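Long-range contacts in phosphoglycolate phosphatase (Thermoplasma acidophilum, PDB 1KYT), which catalyses the magnesium-dependent dephosphorylation of 2-phosphoglycolate to glycolate and, less efficiently, releases phosphate from inorganic pyrophosphate: residues V51-K56 with I72-D77; V189-P194 with K202-F207. The protein carries 1 engineered substitution. One frame throughout, in Å; residues are numbered along the deposited sequence.

Contact 1: residues V51-K56 with I72-D77; sequences VVYALK and IMFDND
Phe74 buries more surface here than any other residue, its ring meeting Tyr53 over one face and the chain of Lys56 obliquely. The CD1-CE1 bond of Tyr53 does the touching: Tyr53 CD1 lies 3.4 Å from Phe74 CE2, above the plane and displaced toward the ring's rim, while Tyr53 CE1 is 3.4 Å from Phe74 CZ. The two rings meet obliquely, centroids 4.8 Å apart and planes at 52°. Tyr53 points its CG anti to the backbone N (chi1 162°), which swings the ring off the helix flank toward Phe74. Lys56 runs at about a right angle to the phenylalanine side chain, Lys56 CD reaching to 3.7 Å from Phe74 CD1. Its chain is straight as far as CE and bends only at chi4, turning NZ to the carbonyl oxygens of Ile61 and Gly63; the methylenes thus pack while the ammonium is bonded in the loop after the helix. No hydrogen bond joins the two segments. The contact lays helix 49-60 against strand 72-74, with Val65 of the adjoining strand 65-67 touching Val52, Lys56 and Phe74, and Ile80 of strand 80-82 also packing on Phe74.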
ATOM      1  N   VAL A  51     -21.699 -12.732   5.436  1.00  8.06           N
ATOM      2  CA  VAL A  51     -22.090 -12.728   4.035  1.00  8.58           C
ATOM      3  C   VAL A  51     -21.036 -13.405   3.138  1.00 11.12           C
ATOM      4  O   VAL A  51     -21.373 -14.206   2.256  1.00  9.21           O
ATOM      5  CB  VAL A  51     -22.391 -11.296   3.561  1.00  8.70           C
ATOM      6  CG1 VAL A  51     -22.496 -11.252   2.054  1.00  9.55           C
ATOM      7  CG2 VAL A  51     -23.704 -10.825   4.190  1.00  6.48           C
ATOM      8  N   VAL A  52     -19.760 -13.090   3.343  1.00  9.98           N
ATOM      9  CA  VAL A  52     -18.738 -13.719   2.527  1.00 11.32           C
ATOM     10  C   VAL A  52     -18.608 -15.195   2.948  1.00 10.54           C
ATOM     11  O   VAL A  52     -18.202 -16.034   2.164  1.00 10.12           O
ATOM     12  CB  VAL A  52     -17.374 -12.975   2.635  1.00 11.44           C
ATOM     13  CG1 VAL A  52     -16.685 -13.273   3.951  1.00 14.71           C
ATOM     14  CG2 VAL A  52     -16.492 -13.371   1.468  1.00 14.22           C
ATOM     15  N   TYR A  53     -18.964 -15.498   4.192  1.00  8.87           N
ATOM     16  CA  TYR A  53     -18.908 -16.880   4.675  1.00 10.83           C
ATOM     17  C   TYR A  53     -19.904 -17.703   3.861  1.00  9.62           C
ATOM     18  O   TYR A  53     -19.626 -18.834   3.446  1.00 10.82           O
ATOM     19  CB  TYR A  53     -19.275 -16.914   6.168  1.00  7.62           C
ATOM     20  CG  TYR A  53     -19.681 -18.270   6.691  1.00 10.52           C
ATOM     21  CD1 TYR A  53     -18.734 -19.266   6.919  1.00  9.35           C
ATOM     22  CD2 TYR A  53     -21.017 -18.558   6.969  1.00  8.90           C
ATOM     23  CE1 TYR A  53     -19.110 -20.523   7.421  1.00 11.10           C
ATOM     24  CE2 TYR A  53     -21.399 -19.808   7.471  1.00 10.54           C
ATOM     25  CZ  TYR A  53     -20.438 -20.780   7.693  1.00  9.09           C
ATOM     26  OH  TYR A  53     -20.811 -22.014   8.189  1.00 12.46           O
ATOM     27  N   ALA A  54     -21.072 -17.112   3.633  1.00 11.04           N
ATOM     28  CA  ALA A  54     -22.124 -17.751   2.877  1.00  8.60           C
ATOM     29  C   ALA A  54     -21.631 -18.038   1.472  1.00  9.03           C
ATOM     30  O   ALA A  54     -21.940 -19.074   0.911  1.00  9.03           O
ATOM     31  CB  ALA A  54     -23.366 -16.844   2.834  1.00  9.69           C
ATOM     32  N   LEU A  55     -20.852 -17.121   0.899  1.00  7.85           N
ATOM     33  CA  LEU A  55     -20.359 -17.359  -0.454  1.00 10.33           C
ATOM     34  C   LEU A  55     -19.357 -18.494  -0.432  1.00 10.86           C
ATOM     35  O   LEU A  55     -19.333 -19.319  -1.343  1.00 10.77           O
ATOM     36  CB  LEU A  55     -19.697 -16.112  -1.037  1.00  9.10           C
ATOM     37  CG  LEU A  55     -20.643 -14.926  -1.199  1.00  8.60           C
ATOM     38  CD1 LEU A  55     -19.859 -13.734  -1.719  1.00 11.21           C
ATOM     39  CD2 LEU A  55     -21.793 -15.286  -2.124  1.00 11.03           C
ATOM     40  N   LYS A  56     -18.545 -18.545   0.621  1.00 12.15           N
ATOM     41  CA  LYS A  56     -17.526 -19.592   0.732  1.00  9.59           C
ATOM     42  C   LYS A  56     -18.138 -20.985   0.694  1.00 10.06           C
ATOM     43  O   LYS A  56     -17.721 -21.842  -0.099  1.00 11.62           O
ATOM     44  CB  LYS A  56     -16.703 -19.415   2.019  1.00  6.61           C
ATOM     45  CG  LYS A  56     -15.671 -20.541   2.274  1.00  7.10           C
ATOM     46  CD  LYS A  56     -14.747 -20.219   3.444  1.00  4.45           C
ATOM     47  CE  LYS A  56     -13.835 -21.380   3.792  1.00  7.47           C
ATOM     48  NZ  LYS A  56     -12.929 -21.792   2.644  1.00 10.74           N
ATOM     49  N   ILE A  72     -11.466  -8.412   8.368  1.00  8.54           N
ATOM     50  CA  ILE A  72     -11.952  -9.612   9.049  1.00  8.99           C
ATOM     51  C   ILE A  72     -11.901 -10.769   8.073  1.00 10.26           C
ATOM     52  O   ILE A  72     -12.208 -10.603   6.881  1.00  8.01           O
ATOM     53  CB  ILE A  72     -13.380  -9.402   9.579  1.00 10.52           C
ATOM     54  CG1 ILE A  72     -13.786 -10.575  10.479  1.00 11.00           C
ATOM     55  CG2 ILE A  72     -14.318  -9.193   8.437  1.00  6.40           C
ATOM     56  CD1 ILE A  72     -15.026 -10.294  11.341  1.00 12.80           C
HETATM   57  N   MSE A  73     -11.517 -11.939   8.580  1.00  7.50           N
HETATM   58  CA  MSE A  73     -11.357 -13.110   7.733  1.00  9.74           C
HETATM   59  C   MSE A  73     -11.929 -14.382   8.319  1.00 11.52           C
HETATM   60  O   MSE A  73     -11.917 -14.567   9.534  1.00 10.87           O
HETATM   61  CB  MSE A  73      -9.852 -13.298   7.467  1.00 11.74           C
HETATM   62  CG  MSE A  73      -9.408 -14.668   6.995  1.00 11.41           C
HETATM   63 SE   MSE A  73      -7.464 -14.921   6.914  1.00 16.97          SE
HETATM   64  CE  MSE A  73      -7.316 -15.364   8.789  1.00 18.57           C
ATOM     65  N   PHE A  74     -12.428 -15.257   7.452  1.00  8.13           N
ATOM     66  CA  PHE A  74     -12.940 -16.543   7.900  1.00 11.29           C
ATOM     67  C   PHE A  74     -11.910 -17.544   7.418  1.00 14.08           C
ATOM     68  O   PHE A  74     -11.630 -17.635   6.208  1.00 12.78           O
ATOM     69  CB  PHE A  74     -14.326 -16.837   7.321  1.00 12.22           C
ATOM     70  CG  PHE A  74     -14.879 -18.183   7.727  1.00 14.97           C
ATOM     71  CD1 PHE A  74     -14.529 -19.332   7.028  1.00 15.52           C
ATOM     72  CD2 PHE A  74     -15.737 -18.293   8.806  1.00 13.49           C
ATOM     73  CE1 PHE A  74     -15.030 -20.579   7.391  1.00 17.36           C
ATOM     74  CE2 PHE A  74     -16.245 -19.527   9.182  1.00 17.80           C
ATOM     75  CZ  PHE A  74     -15.891 -20.678   8.471  1.00 16.20           C
ATOM     76  N   ASP A  75     -11.346 -18.273   8.379  1.00 18.81           N
ATOM     77  CA  ASP A  75     -10.280 -19.251   8.170  1.00 25.79           C
ATOM     78  C   ASP A  75     -10.626 -20.613   7.585  1.00 27.48           C
ATOM     79  O   ASP A  75     -11.790 -20.981   7.445  1.00 27.95           O
ATOM     80  CB  ASP A  75      -9.549 -19.497   9.496  1.00 30.51           C
ATOM     81  CG  ASP A  75      -8.080 -19.148   9.428  1.00 34.10           C
ATOM     82  OD1 ASP A  75      -7.434 -19.510   8.417  1.00 37.01           O
ATOM     83  OD2 ASP A  75      -7.572 -18.528  10.387  1.00 37.79           O
ATOM     84  N   ASN A  76      -9.570 -21.361   7.272  1.00 30.55           N
ATOM     85  CA  ASN A  76      -9.677 -22.700   6.717  1.00 31.50           C
ATOM     86  C   ASN A  76      -9.991 -23.698   7.835  1.00 30.56           C
ATOM     87  O   ASN A  76     -10.363 -24.839   7.574  1.00 31.21           O
ATOM     88  CB  ASN A  76      -8.357 -23.089   6.037  1.00 36.37           C
ATOM     89  CG  ASN A  76      -8.043 -22.238   4.813  1.00 38.78           C
ATOM     90  OD1 ASN A  76      -8.724 -22.323   3.785  1.00 39.52           O
ATOM     91  ND2 ASN A  76      -6.999 -21.417   4.918  1.00 41.04           N
ATOM     92  N   ASP A  77      -9.829 -23.254   9.078  1.00 28.29           N
ATOM     93  CA  ASP A  77     -10.090 -24.084  10.247  1.00 27.13           C
ATOM     94  C   ASP A  77     -11.436 -23.686  10.846  1.00 24.06           C
ATOM     95  O   ASP A  77     -11.742 -24.016  11.985  1.00 22.90           O
ATOM     96  CB  ASP A  77      -8.983 -23.902  11.290  1.00 27.76           C
ATOM     97  CG  ASP A  77      -8.989 -22.521  11.903  1.00 29.34           C
ATOM     98  OD1 ASP A  77      -9.726 -21.658  11.389  1.00 31.43           O
ATOM     99  OD2 ASP A  77      -8.263 -22.289  12.892  1.00 30.81           O
TER

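Contact 2: residues V189-P194 with K202-F207; sequences VRKACP and KAVSDF
Ala192 and Phe207 form a parallel beta bridge that joins strand 207-208, the outermost strand of the sheet in this chain, to strand 190-193. Cys193 N donates to Phe207 O at 3.1 Å, and Phe207 N donates to Lys191 O at 3.2 Å. The same Lys191 oxygen also accepts from Asp206 N, at 2.8 Å and from above the carbonyl plane, so two successive amides grip one acceptor. A CA-H...O contact from Ala192 CA to Phe207 O adds to the pairing.

The carboxylate of Asp206 continues the backbone pattern beyond the bridge. Asp206 OD2 takes the amide of Lys191 N at 3.0 Å on its anti lone pair, in a fairly straight bond (160°), and a water donates both to this oxygen and to Val189 O. Arg190 CD is 3.1 Å from Asp206 OD2, with the guanidinium and carboxylate planes nearly perpendicular (86°). Arg190 NE, 4.5 Å from Asp206 OD2, is too far for a salt bridge there and forms one with Asp170.

Side-chain packing joins Lys191 and Cys193 to the end of the helix: Lys191 CD and CE pass the carbonyl oxygen of Val204, at 3.3 Å from CD to O. Bends at chi3 and chi4 bring Lys191 NZ back to Val189 O and to Phe185 O. Cys193 SG sits against Lys202 CG at 3.8 Å and near the hydroxyl of Ser205, which is bonded to Ile201 O.

Strand 190-193, helix 199-204 and strand 207-208 make a beta-alpha-beta unit at one border of the Rossmann-like HAD core. Within the two segments three backbone bonds tie the strands, and Asp206 OD2 adds a fourth link through its side chain. Its negative charge is probably stabilised mainly by the Lys191 N-H and the water; Arg190, Lys191 and a nearby calcium ion may add a modest long-range effect.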
ATOM      1  N   VAL A 189       2.397  -8.696  -7.285  1.00 12.39           N
ATOM      2  CA  VAL A 189       1.638  -9.875  -7.660  1.00 12.51           C
ATOM      3  C   VAL A 189       1.295  -9.873  -9.143  1.00 12.71           C
ATOM      4  O   VAL A 189       1.582  -8.906  -9.855  1.00 13.58           O
ATOM      5  CB  VAL A 189       0.329  -9.922  -6.875  1.00 11.67           C
ATOM      6  CG1 VAL A 189       0.613 -10.055  -5.396  1.00 12.80           C
ATOM      7  CG2 VAL A 189      -0.465  -8.626  -7.138  1.00 11.14           C
ATOM      8  N   ARG A 190       0.685 -10.961  -9.606  1.00 12.24           N
ATOM      9  CA  ARG A 190       0.247 -11.052 -10.993  1.00 11.69           C
ATOM     10  C   ARG A 190      -1.122 -10.366 -10.980  1.00 12.21           C
ATOM     11  O   ARG A 190      -1.856 -10.457  -9.994  1.00 11.64           O
ATOM     12  CB  ARG A 190       0.102 -12.503 -11.442  1.00 13.62           C
ATOM     13  CG  ARG A 190       0.140 -12.669 -12.953  1.00 15.03           C
ATOM     14  CD  ARG A 190       1.548 -12.431 -13.493  1.00 18.58           C
ATOM     15  NE  ARG A 190       2.495 -13.432 -13.003  1.00 19.21           N
ATOM     16  CZ  ARG A 190       2.531 -14.695 -13.419  1.00 20.63           C
ATOM     17  NH1 ARG A 190       1.679 -15.111 -14.339  1.00 21.36           N
ATOM     18  NH2 ARG A 190       3.402 -15.549 -12.901  1.00 21.55           N
ATOM     19  N   LYS A 191      -1.463  -9.695 -12.076  1.00 12.00           N
ATOM     20  CA  LYS A 191      -2.706  -8.934 -12.155  1.00 10.85           C
ATOM     21  C   LYS A 191      -3.540  -9.155 -13.402  1.00 13.48           C
ATOM     22  O   LYS A 191      -3.003  -9.270 -14.508  1.00 11.47           O
ATOM     23  CB  LYS A 191      -2.369  -7.446 -12.075  1.00 12.42           C
ATOM     24  CG  LYS A 191      -1.612  -7.030 -10.835  1.00 10.99           C
ATOM     25  CD  LYS A 191      -1.076  -5.620 -11.005  1.00 17.27           C
ATOM     26  CE  LYS A 191       0.423  -5.593 -10.947  1.00 18.44           C
ATOM     27  NZ  LYS A 191       0.883  -5.847  -9.564  1.00 21.90           N
ATOM     28  N   ALA A 192      -4.857  -9.168 -13.224  1.00 13.93           N
ATOM     29  CA  ALA A 192      -5.787  -9.322 -14.333  1.00 12.99           C
ATOM     30  C   ALA A 192      -7.018  -8.502 -13.999  1.00 14.73           C
ATOM     31  O   ALA A 192      -7.357  -8.332 -12.823  1.00 13.12           O
ATOM     32  CB  ALA A 192      -6.160 -10.780 -14.532  1.00 13.85           C
ATOM     33  N   CYS A 193      -7.671  -7.977 -15.029  1.00 12.25           N
ATOM     34  CA  CYS A 193      -8.864  -7.160 -14.837  1.00 10.57           C
ATOM     35  C   CYS A 193      -9.870  -7.330 -15.977  1.00 10.04           C
ATOM     36  O   CYS A 193      -9.549  -7.894 -17.018  1.00 12.17           O
ATOM     37  CB  CYS A 193      -8.463  -5.691 -14.721  1.00 10.97           C
ATOM     38  SG  CYS A 193      -7.717  -5.024 -16.210  1.00 12.90           S
ATOM     39  N   PRO A 194     -11.114  -6.862 -15.780  1.00  8.88           N
ATOM     40  CA  PRO A 194     -12.166  -6.964 -16.802  1.00 10.28           C
ATOM     41  C   PRO A 194     -12.100  -5.834 -17.835  1.00 12.59           C
ATOM     42  O   PRO A 194     -11.346  -4.865 -17.670  1.00 11.62           O
ATOM     43  CB  PRO A 194     -13.448  -6.939 -15.980  1.00  9.86           C
ATOM     44  CG  PRO A 194     -13.087  -5.986 -14.841  1.00  6.95           C
ATOM     45  CD  PRO A 194     -11.676  -6.464 -14.474  1.00  8.20           C
ATOM     46  N   LYS A 202      -6.083  -1.157 -15.649  1.00 10.58           N
ATOM     47  CA  LYS A 202      -5.695  -1.841 -16.880  1.00 10.11           C
ATOM     48  C   LYS A 202      -4.201  -1.616 -17.155  1.00  9.40           C
ATOM     49  O   LYS A 202      -3.481  -2.536 -17.517  1.00 11.55           O
ATOM     50  CB  LYS A 202      -6.501  -1.313 -18.066  1.00  9.00           C
ATOM     51  CG  LYS A 202      -7.976  -1.665 -18.050  1.00 10.50           C
ATOM     52  CD  LYS A 202      -8.633  -1.141 -19.313  1.00 13.30           C
ATOM     53  CE  LYS A 202     -10.120  -1.454 -19.353  1.00 16.51           C
ATOM     54  NZ  LYS A 202     -10.654  -1.210 -20.706  1.00 18.16           N
ATOM     55  N   ALA A 203      -3.753  -0.387 -16.959  1.00 10.15           N
ATOM     56  CA  ALA A 203      -2.366   0.010 -17.204  1.00 10.23           C
ATOM     57  C   ALA A 203      -1.315  -0.850 -16.517  1.00 11.35           C
ATOM     58  O   ALA A 203      -0.228  -1.055 -17.060  1.00 12.21           O
ATOM     59  CB  ALA A 203      -2.177   1.461 -16.795  1.00  7.27           C
ATOM     60  N   VAL A 204      -1.615  -1.325 -15.312  1.00 12.55           N
ATOM     61  CA  VAL A 204      -0.666  -2.155 -14.571  1.00 12.64           C
ATOM     62  C   VAL A 204      -1.006  -3.657 -14.579  1.00 13.17           C
ATOM     63  O   VAL A 204      -0.278  -4.462 -14.002  1.00 15.89           O
ATOM     64  CB  VAL A 204      -0.542  -1.670 -13.096  1.00 13.37           C
ATOM     65  CG1 VAL A 204      -0.062  -0.226 -13.067  1.00 11.27           C
ATOM     66  CG2 VAL A 204      -1.878  -1.785 -12.384  1.00 12.30           C
ATOM     67  N   SER A 205      -2.092  -4.043 -15.245  1.00 13.20           N
ATOM     68  CA  SER A 205      -2.499  -5.451 -15.294  1.00 11.37           C
ATOM     69  C   SER A 205      -1.675  -6.249 -16.300  1.00 12.99           C
ATOM     70  O   SER A 205      -1.240  -5.702 -17.311  1.00 15.18           O
ATOM     71  CB  SER A 205      -3.991  -5.566 -15.665  1.00 14.51           C
ATOM     72  OG  SER A 205      -4.837  -5.010 -14.661  1.00 13.26           O
ATOM     73  N   ASP A 206      -1.457  -7.531 -16.007  1.00 11.20           N
ATOM     74  CA  ASP A 206      -0.715  -8.432 -16.896  1.00 14.08           C
ATOM     75  C   ASP A 206      -1.647  -8.939 -17.975  1.00 11.93           C
ATOM     76  O   ASP A 206      -1.208  -9.343 -19.034  1.00 15.78           O
ATOM     77  CB  ASP A 206      -0.162  -9.644 -16.145  1.00 11.49           C
ATOM     78  CG  ASP A 206       0.963  -9.280 -15.212  1.00 17.27           C
ATOM     79  OD1 ASP A 206       2.015  -8.823 -15.705  1.00 19.00           O
ATOM     80  OD2 ASP A 206       0.797  -9.435 -13.986  1.00 16.64           O
ATOM     81  N   PHE A 207      -2.939  -8.939 -17.683  1.00 11.47           N
ATOM     82  CA  PHE A 207      -3.922  -9.392 -18.650  1.00 12.98           C
ATOM     83  C   PHE A 207      -5.216  -8.598 -18.475  1.00 12.60           C
ATOM     84  O   PHE A 207      -5.758  -8.482 -17.375  1.00 12.93           O
ATOM     85  CB  PHE A 207      -4.196 -10.903 -18.482  1.00 14.10           C
ATOM     86  CG  PHE A 207      -5.180 -11.466 -19.490  1.00 15.61           C
ATOM     87  CD1 PHE A 207      -4.836 -11.586 -20.826  1.00 16.06           C
ATOM     88  CD2 PHE A 207      -6.460 -11.841 -19.100  1.00 14.62           C
ATOM     89  CE1 PHE A 207      -5.753 -12.067 -21.769  1.00 17.26           C
ATOM     90  CE2 PHE A 207      -7.383 -12.321 -20.027  1.00 16.61           C
ATOM     91  CZ  PHE A 207      -7.032 -12.436 -21.370  1.00 16.05           C
TER
HETATM   92  O   HOH W   1       2.492  -8.122 -12.403  1.00 26.26           O

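Contacts 1 and 2 both reach the same eight-stranded mixed sheet of the HAD core, on opposite sides of the chain's centre. Their centres are 25 Å apart and their nearest atoms about 16 Å apart, so the two do not touch. Contact 1 belongs to the region of the antiparallel strands 65-67, 72-74 and 80-82, away from the annotated sites, whereas the Pro194 end of contact 2 approaches the metal site, its side chain about 4 Å from that of the magnesium ligand Asp177. Separately, toward the other end of contact 2, a bound calcium ion lies about 5 Å from the side chain of Asp206. Between the contacts run strands 40-44, 7-11 and 172-175, with the nucleophile Asp11 on strand 7-11.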